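Glycerol dehydrogenase (PDB 1TA9) catalyses the zinc-dependent, NAD(+)-linked oxidation of glycerol to dihydroxyacetone and takes part in glycerol assimilation. Local coordinates at residues A98-N101 with V102-I105; G309-A312 with A313-I317; V337-G340 with T341-V345. All blocks are in the same frame, centred on the assembly; numbering follows the deposited sequence.

Contact 1 of 3, residues A98-N101 with V102-I105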
loop_
_atom_site.group_PDB
_atom_site.type_symbol
_atom_site.label_atom_id
_atom_site.label_comp_id
_atom_site.label_asym_id
_atom_site.label_seq_id
_atom_site.Cartn_x
_atom_site.Cartn_y
_atom_site.Cartn_z
ATOM N N ALA B 98 -49.263 25.324 5.524
ATOM C CA ALA B 98 -48.697 25.007 4.213
ATOM C C ALA B 98 -49.312 25.901 3.142
ATOM O O ALA B 98 -50.470 26.300 3.259
ATOM C CB ALA B 98 -48.952 23.542 3.874
ATOM N N ASP B 99 -48.542 26.227 2.105
ATOM C CA ASP B 99 -49.078 27.055 1.030
ATOM C C ASP B 99 -50.087 26.191 0.278
ATOM O O ASP B 99 -50.155 24.985 0.506
ATOM C CB ASP B 99 -47.955 27.555 0.103
ATOM C CG ASP B 99 -47.267 26.439 -0.664
ATOM O OD1 ASP B 99 -46.123 26.661 -1.119
ATOM O OD2 ASP B 99 -47.858 25.352 -0.831
ATOM N N GLN B 100 -50.867 26.791 -0.614
ATOM C CA GLN B 100 -51.882 26.036 -1.336
ATOM C C GLN B 100 -51.332 24.854 -2.124
ATOM O O GLN B 100 -51.950 23.790 -2.172
ATOM C CB GLN B 100 -52.662 26.963 -2.268
ATOM C CG GLN B 100 -53.991 26.389 -2.719
ATOM C CD GLN B 100 -54.807 25.842 -1.560
ATOM O OE1 GLN B 100 -54.711 24.661 -1.222
ATOM N NE2 GLN B 100 -55.601 26.704 -0.935
ATOM N N ASN B 101 -50.170 25.042 -2.739
ATOM C CA ASN B 101 -49.542 23.992 -3.528
ATOM C C ASN B 101 -49.309 22.736 -2.689
ATOM O O ASN B 101 -49.643 21.626 -3.109
ATOM C CB ASN B 101 -48.211 24.496 -4.092
ATOM C CG ASN B 101 -47.587 23.527 -5.077
ATOM O OD1 ASN B 101 -46.445 23.709 -5.506
ATOM N ND2 ASN B 101 -48.335 22.496 -5.449
ATOM N N VAL B 102 -48.742 22.911 -1.499
ATOM C CA VAL B 102 -48.463 21.779 -0.628
ATOM C C VAL B 102 -49.740 21.136 -0.101
ATOM O O VAL B 102 -49.780 19.925 0.126
ATOM C CB VAL B 102 -47.556 22.193 0.549
ATOM C CG1 VAL B 102 -47.342 21.016 1.480
ATOM C CG2 VAL B 102 -46.216 22.680 0.014
ATOM N N TRP B 103 -50.786 21.936 0.096
ATOM C CA TRP B 103 -52.053 21.385 0.569
ATOM C C TRP B 103 -52.586 20.427 -0.488
ATOM O O TRP B 103 -53.091 19.350 -0.172
ATOM C CB TRP B 103 -53.079 22.498 0.823
ATOM C CG TRP B 103 -53.003 23.085 2.200
ATOM C CD1 TRP B 103 -52.578 24.336 2.539
ATOM C CD2 TRP B 103 -53.335 22.427 3.428
ATOM N NE1 TRP B 103 -52.623 24.501 3.903
ATOM C CE2 TRP B 103 -53.084 23.343 4.474
ATOM C CE3 TRP B 103 -53.820 21.151 3.748
ATOM C CZ2 TRP B 103 -53.299 23.023 5.819
ATOM C CZ3 TRP B 103 -54.034 20.831 5.087
ATOM C CH2 TRP B 103 -53.773 21.766 6.104
ATOM N N ASN B 104 -52.458 20.822 -1.749
ATOM C CA ASN B 104 -52.930 20.002 -2.856
ATOM C C ASN B 104 -52.112 18.722 -2.977
ATOM O O ASN B 104 -52.652 17.643 -3.223
ATOM C CB ASN B 104 -52.828 20.783 -4.168
ATOM C CG ASN B 104 -53.620 22.080 -4.147
ATOM O OD1 ASN B 104 -53.493 22.907 -5.049
ATOM N ND2 ASN B 104 -54.445 22.262 -3.121
ATOM N N ILE B 105 -50.802 18.855 -2.789
ATOM C CA ILE B 105 -49.875 17.736 -2.913
ATOM C C ILE B 105 -49.840 16.699 -1.788
ATOM O O ILE B 105 -49.849 15.499 -2.060
ATOM C CB ILE B 105 -48.433 18.255 -3.119
ATOM C CG1 ILE B 105 -48.365 19.110 -4.386
ATOM C CG2 ILE B 105 -47.459 17.087 -3.230
ATOM C CD1 ILE B 105 -47.005 19.732 -4.627
#
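D99 caps the start of helix 100-115 through its carboxylate. Its OD2 accepts from V102 N at 2.7 Å, with an N-H...O angle of 170°. The amide meets OD2 nearly along the C-O axis. The first torsion explains the reach: chi1 is 66°, which sets CG between the backbone N and the carbonyl carbon and folds the carboxylate back over the first turn. D99 OD2 also lies 3.2 Å from V102 CG2. The backbone of D99 adds a second bond, since its O accepts from W103 N at 3.1 Å, in the carbonyl plane. The next turn follows with N104 N to Q100 O and I105 N to N101 O.

On the outer side of the helix the Q100 and N104 amides lie 14° apart in plane. N104 ND2 gives a weak, bent bond to Q100 OE1 at 3.1 Å. Q100 gets its OE1 there through a bend at chi2. Further along, the end of I105 lies against the N101 side-chain amide, with I105 CD1 at 3.2 Å from N101 ND2.

The inner side is mostly apolar. A98 CB sits over one face of the W103 indole, 4.0 Å from the centroid of its five-membered ring, a CH-pi contact. A98 CB also touches V102 CG1 at 3.8 Å. W103 NE1 bonds to L124 O of the next strand, which fixes the ring between helix 100-115 and strand 120-125. A98 and V102 also pack on V152 of strand 148-153.

This is the strand-to-helix turn of a beta-alpha-beta unit. D99 is probably also part of the NAD(+) site. The carboxylate caps the helix start, and the N-H groups and dipole there would probably stabilise its negative charge.

Contact 2 of 3, residues G309-A312 with A313-I317. With ZN (zinc ion), chain I.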
loop_
_atom_site.group_PDB
_atom_site.type_symbol
_atom_site.label_atom_id
_atom_site.label_comp_id
_atom_site.label_asym_id
_atom_site.label_seq_id
_atom_site.Cartn_x
_atom_site.Cartn_y
_atom_site.Cartn_z
ATOM N N GLY B 309 -21.167 22.040 13.701
ATOM C CA GLY B 309 -19.851 22.411 13.224
ATOM C C GLY B 309 -20.002 23.904 12.997
ATOM O O GLY B 309 -20.018 24.686 13.951
ATOM N N GLY B 310 -20.152 24.305 11.737
ATOM C CA GLY B 310 -20.334 25.712 11.452
ATOM C C GLY B 310 -20.269 26.055 9.979
ATOM O O GLY B 310 -19.851 25.237 9.157
ATOM N N LEU B 311 -20.699 27.269 9.655
ATOM C CA LEU B 311 -20.663 27.764 8.289
ATOM C C LEU B 311 -19.375 28.568 8.156
ATOM O O LEU B 311 -18.833 29.057 9.152
ATOM C CB LEU B 311 -21.870 28.666 8.002
ATOM C CG LEU B 311 -23.258 28.029 8.114
ATOM C CD1 LEU B 311 -24.329 29.050 7.736
ATOM C CD2 LEU B 311 -23.331 26.807 7.196
ATOM N N ALA B 312 -18.878 28.697 6.934
ATOM C CA ALA B 312 -17.652 29.444 6.709
ATOM C C ALA B 312 -17.768 30.343 5.480
ATOM O O ALA B 312 -18.717 31.120 5.360
ATOM C CB ALA B 312 -16.472 28.479 6.564
ATOM N N ALA B 313 -16.809 30.237 4.564
ATOM C CA ALA B 313 -16.822 31.071 3.369
ATOM C C ALA B 313 -17.916 30.725 2.363
ATOM O O ALA B 313 -18.559 31.621 1.817
ATOM C CB ALA B 313 -15.463 31.023 2.684
ATOM N N ALA B 314 -18.127 29.435 2.118
ATOM C CA ALA B 314 -19.124 28.998 1.142
ATOM C C ALA B 314 -20.465 29.719 1.262
ATOM O O ALA B 314 -20.933 30.334 0.304
ATOM C CB ALA B 314 -19.334 27.491 1.244
ATOM N N HIS B 315 -21.087 29.649 2.433
ATOM C CA HIS B 315 -22.378 30.308 2.606
ATOM C C HIS B 315 -22.297 31.826 2.604
ATOM O O HIS B 315 -23.221 32.500 2.153
ATOM C CB HIS B 315 -23.069 29.798 3.869
ATOM C CG HIS B 315 -23.838 28.535 3.642
ATOM N ND1 HIS B 315 -23.224 27.339 3.340
ATOM C CD2 HIS B 315 -25.170 28.305 3.573
ATOM C CE1 HIS B 315 -24.145 26.425 3.092
ATOM N NE2 HIS B 315 -25.333 26.986 3.225
ATOM N N ALA B 316 -21.192 32.370 3.097
ATOM C CA ALA B 316 -21.019 33.817 3.098
ATOM C C ALA B 316 -20.982 34.276 1.638
ATOM O O ALA B 316 -21.542 35.316 1.279
ATOM C CB ALA B 316 -19.724 34.188 3.809
ATOM N N ILE B 317 -20.323 33.485 0.797
ATOM C CA ILE B 317 -20.221 33.795 -0.624
ATOM C C ILE B 317 -21.595 33.671 -1.274
ATOM O O ILE B 317 -21.949 34.466 -2.148
ATOM C CB ILE B 317 -19.210 32.861 -1.316
ATOM C CG1 ILE B 317 -17.818 33.119 -0.735
ATOM C CG2 ILE B 317 -19.212 33.098 -2.821
ATOM C CD1 ILE B 317 -16.785 32.099 -1.119
HETATM ZN ZN ZN I . -27.286 26.000 3.040
#
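L311 lays a methyl over the ring of H315, a histidine bound to zinc. CD2 of L311 stands 4.0 Å from the H315 ring centroid and 16° off the ring normal, a CH-pi contact over one face. The methyl is offset toward the rim, with L311 CD2 at 3.9 Å from H315 ND1. The second branch touches the root of the same side chain, L311 CD1 lying 4.1 Å from H315 CB. In L311, chi2 of -177° sends CD1 on along the chain to H315 CB and turns CD2 out over the ring.

The ring is held at both nitrogens. H315 NE2 binds the zinc ion at 2.2 Å. H315 ND1 is hydrogen-bonded to OE2 of E239, on helix 223-245. These two bonds set the rotation of the imidazole, and L311 packs on one face. The second-shell carboxylate would probably make the histidine a stronger ligand. E239 uses its other oxygen, OE1, for A312 N, so one carboxylate holds both the loop and the histidine.

A312 is the N-cap residue of helix 313-322. Its carbonyl O makes no helix bond to A316 N and is bonded to S397 OG instead. Inside the helix, I317 N bonds to A313 O at 2.8 Å.

All of the touching residues are buried. D232 and H333 join H315 on the zinc ion, and a bound glycerol lies near the H315 side chain. The arrangement is consistent with the catalytic metal site of the iron-containing alcohol dehydrogenase family, with two histidines and an aspartate as the protein ligands of zinc.

Contact 3 of 3, residues V337-G340 with T341-V345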
loop_
_atom_site.group_PDB
_atom_site.type_symbol
_atom_site.label_atom_id
_atom_site.label_comp_id
_atom_site.label_asym_id
_atom_site.label_seq_id
_atom_site.Cartn_x
_atom_site.Cartn_y
_atom_site.Cartn_z
ATOM N N VAL B 337 -24.720 27.627 -3.372
ATOM C CA VAL B 337 -23.802 27.123 -2.350
ATOM C C VAL B 337 -22.697 26.255 -2.945
ATOM O O VAL B 337 -21.547 26.310 -2.503
ATOM C CB VAL B 337 -24.551 26.307 -1.268
ATOM C CG1 VAL B 337 -23.547 25.558 -0.389
ATOM C CG2 VAL B 337 -25.384 27.238 -0.401
ATOM N N ALA B 338 -23.047 25.446 -3.937
ATOM C CA ALA B 338 -22.062 24.584 -4.577
ATOM C C ALA B 338 -20.958 25.447 -5.189
ATOM O O ALA B 338 -19.771 25.175 -4.992
ATOM C CB ALA B 338 -22.726 23.731 -5.646
ATOM N N TYR B 339 -21.339 26.486 -5.928
ATOM C CA TYR B 339 -20.337 27.360 -6.529
ATOM C C TYR B 339 -19.526 28.011 -5.408
ATOM O O TYR B 339 -18.304 28.108 -5.490
ATOM C CB TYR B 339 -20.992 28.448 -7.387
ATOM C CG TYR B 339 -20.006 29.173 -8.282
ATOM C CD1 TYR B 339 -19.732 28.709 -9.569
ATOM C CD2 TYR B 339 -19.305 30.292 -7.823
ATOM C CE1 TYR B 339 -18.783 29.341 -10.382
ATOM C CE2 TYR B 339 -18.349 30.926 -8.626
ATOM C CZ TYR B 339 -18.096 30.446 -9.902
ATOM O OH TYR B 339 -17.147 31.064 -10.689
ATOM N N GLY B 340 -20.222 28.448 -4.361
ATOM C CA GLY B 340 -19.559 29.076 -3.230
ATOM C C GLY B 340 -18.567 28.153 -2.544
ATOM O O GLY B 340 -17.565 28.609 -1.990
ATOM N N THR B 341 -18.848 26.854 -2.574
ATOM C CA THR B 341 -17.961 25.875 -1.963
ATOM C C THR B 341 -16.671 25.796 -2.781
ATOM O O THR B 341 -15.582 25.680 -2.222
ATOM C CB THR B 341 -18.640 24.488 -1.882
ATOM O OG1 THR B 341 -19.824 24.592 -1.077
ATOM C CG2 THR B 341 -17.704 23.456 -1.248
ATOM N N LEU B 342 -16.789 25.873 -4.105
ATOM C CA LEU B 342 -15.603 25.840 -4.952
ATOM C C LEU B 342 -14.785 27.098 -4.693
ATOM O O LEU B 342 -13.553 27.068 -4.725
ATOM C CB LEU B 342 -15.984 25.762 -6.432
ATOM C CG LEU B 342 -16.586 24.439 -6.922
ATOM C CD1 LEU B 342 -16.815 24.513 -8.431
ATOM C CD2 LEU B 342 -15.649 23.282 -6.590
ATOM N N VAL B 343 -15.467 28.208 -4.438
ATOM C CA VAL B 343 -14.764 29.451 -4.156
ATOM C C VAL B 343 -13.998 29.281 -2.844
ATOM O O VAL B 343 -12.855 29.730 -2.729
ATOM C CB VAL B 343 -15.736 30.651 -4.030
ATOM C CG1 VAL B 343 -14.950 31.921 -3.707
ATOM C CG2 VAL B 343 -16.511 30.841 -5.342
ATOM N N GLN B 344 -14.612 28.630 -1.856
ATOM C CA GLN B 344 -13.911 28.426 -0.586
ATOM C C GLN B 344 -12.680 27.559 -0.818
ATOM O O GLN B 344 -11.657 27.736 -0.161
ATOM C CB GLN B 344 -14.803 27.760 0.478
ATOM C CG GLN B 344 -14.029 27.542 1.792
ATOM C CD GLN B 344 -14.905 27.236 2.991
ATOM O OE1 GLN B 344 -16.039 27.708 3.085
ATOM N NE2 GLN B 344 -14.365 26.464 3.936
ATOM N N VAL B 345 -12.781 26.623 -1.757
ATOM C CA VAL B 345 -11.665 25.738 -2.077
ATOM C C VAL B 345 -10.498 26.550 -2.626
ATOM O O VAL B 345 -9.332 26.232 -2.377
ATOM C CB VAL B 345 -12.095 24.659 -3.103
ATOM C CG1 VAL B 345 -10.882 24.002 -3.724
ATOM C CG2 VAL B 345 -12.954 23.612 -2.401
#
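Helix 333-347 starts at the zinc ligand H333, and this contact is its middle two turns, where V337 meets T341. The V337 carbonyl oxygen is gripped twice. T341 N reaches V337 O at 2.8 Å, the i to i+4 helix bond. T341 OG1 gives V337 O a second bond, also 2.8 Å. The two donors come from opposite faces of the carbonyl plane. The hydroxyl stands above that plane, 40° out of it, rather than on a lone pair. A chi1 of -61° turns OG1 beside its own backbone N, back toward the preceding turn. T341 N also makes a weak hydrogen bond to A338 O.

The helix bonds continue with L342 N to A338 O, V343 N to Y339 O and Q344 N to G340 O. The bond from V343 N, 3.0 Å to Y339 O, lies in the carbonyl plane.

On another flank, CG2 of V343 rests obliquely against the Y339 ring, 3.8 Å from Y339 CE2. V343 CG2, placed beside its backbone N, lies 3.3 Å from Y339 O. Y339 OH is bonded to I414 O of helix 407-428, and Q344 NE2 to E348. The V337 side chain touches H315 and lies about 4 Å from the zinc ion at the nearest atoms.

The buried hydroxyl of T341 is thus satisfied within its own helix, by an oxygen that already takes a backbone bond. It needs no other partner where the T341 side chain packs among S235, A314 and M362.

Contacts 2 and 3 are neighbours, with centres about 9 Å apart. Their helices, 313-322 and 333-347, follow each other in the chain. Q344 OE1 of contact 3 lies 2.9 Å from A314 N of contact 2, a probable hydrogen bond, and I317 CD1 meets V343 CG1 at 3.2 Å. Both flank the zinc: contact 2 supplies the ligand H315, and contact 3 brings the V337 side chain to about 4 Å from both H315 and the zinc ion. Contact 1 stands apart, on the opposite side of the chain's centre. Its nearest atoms are about 21 Å from either of the others. It belongs to the parallel-sheet region that probably binds NAD(+), while contacts 2 and 3 belong to the helical region holding the metal.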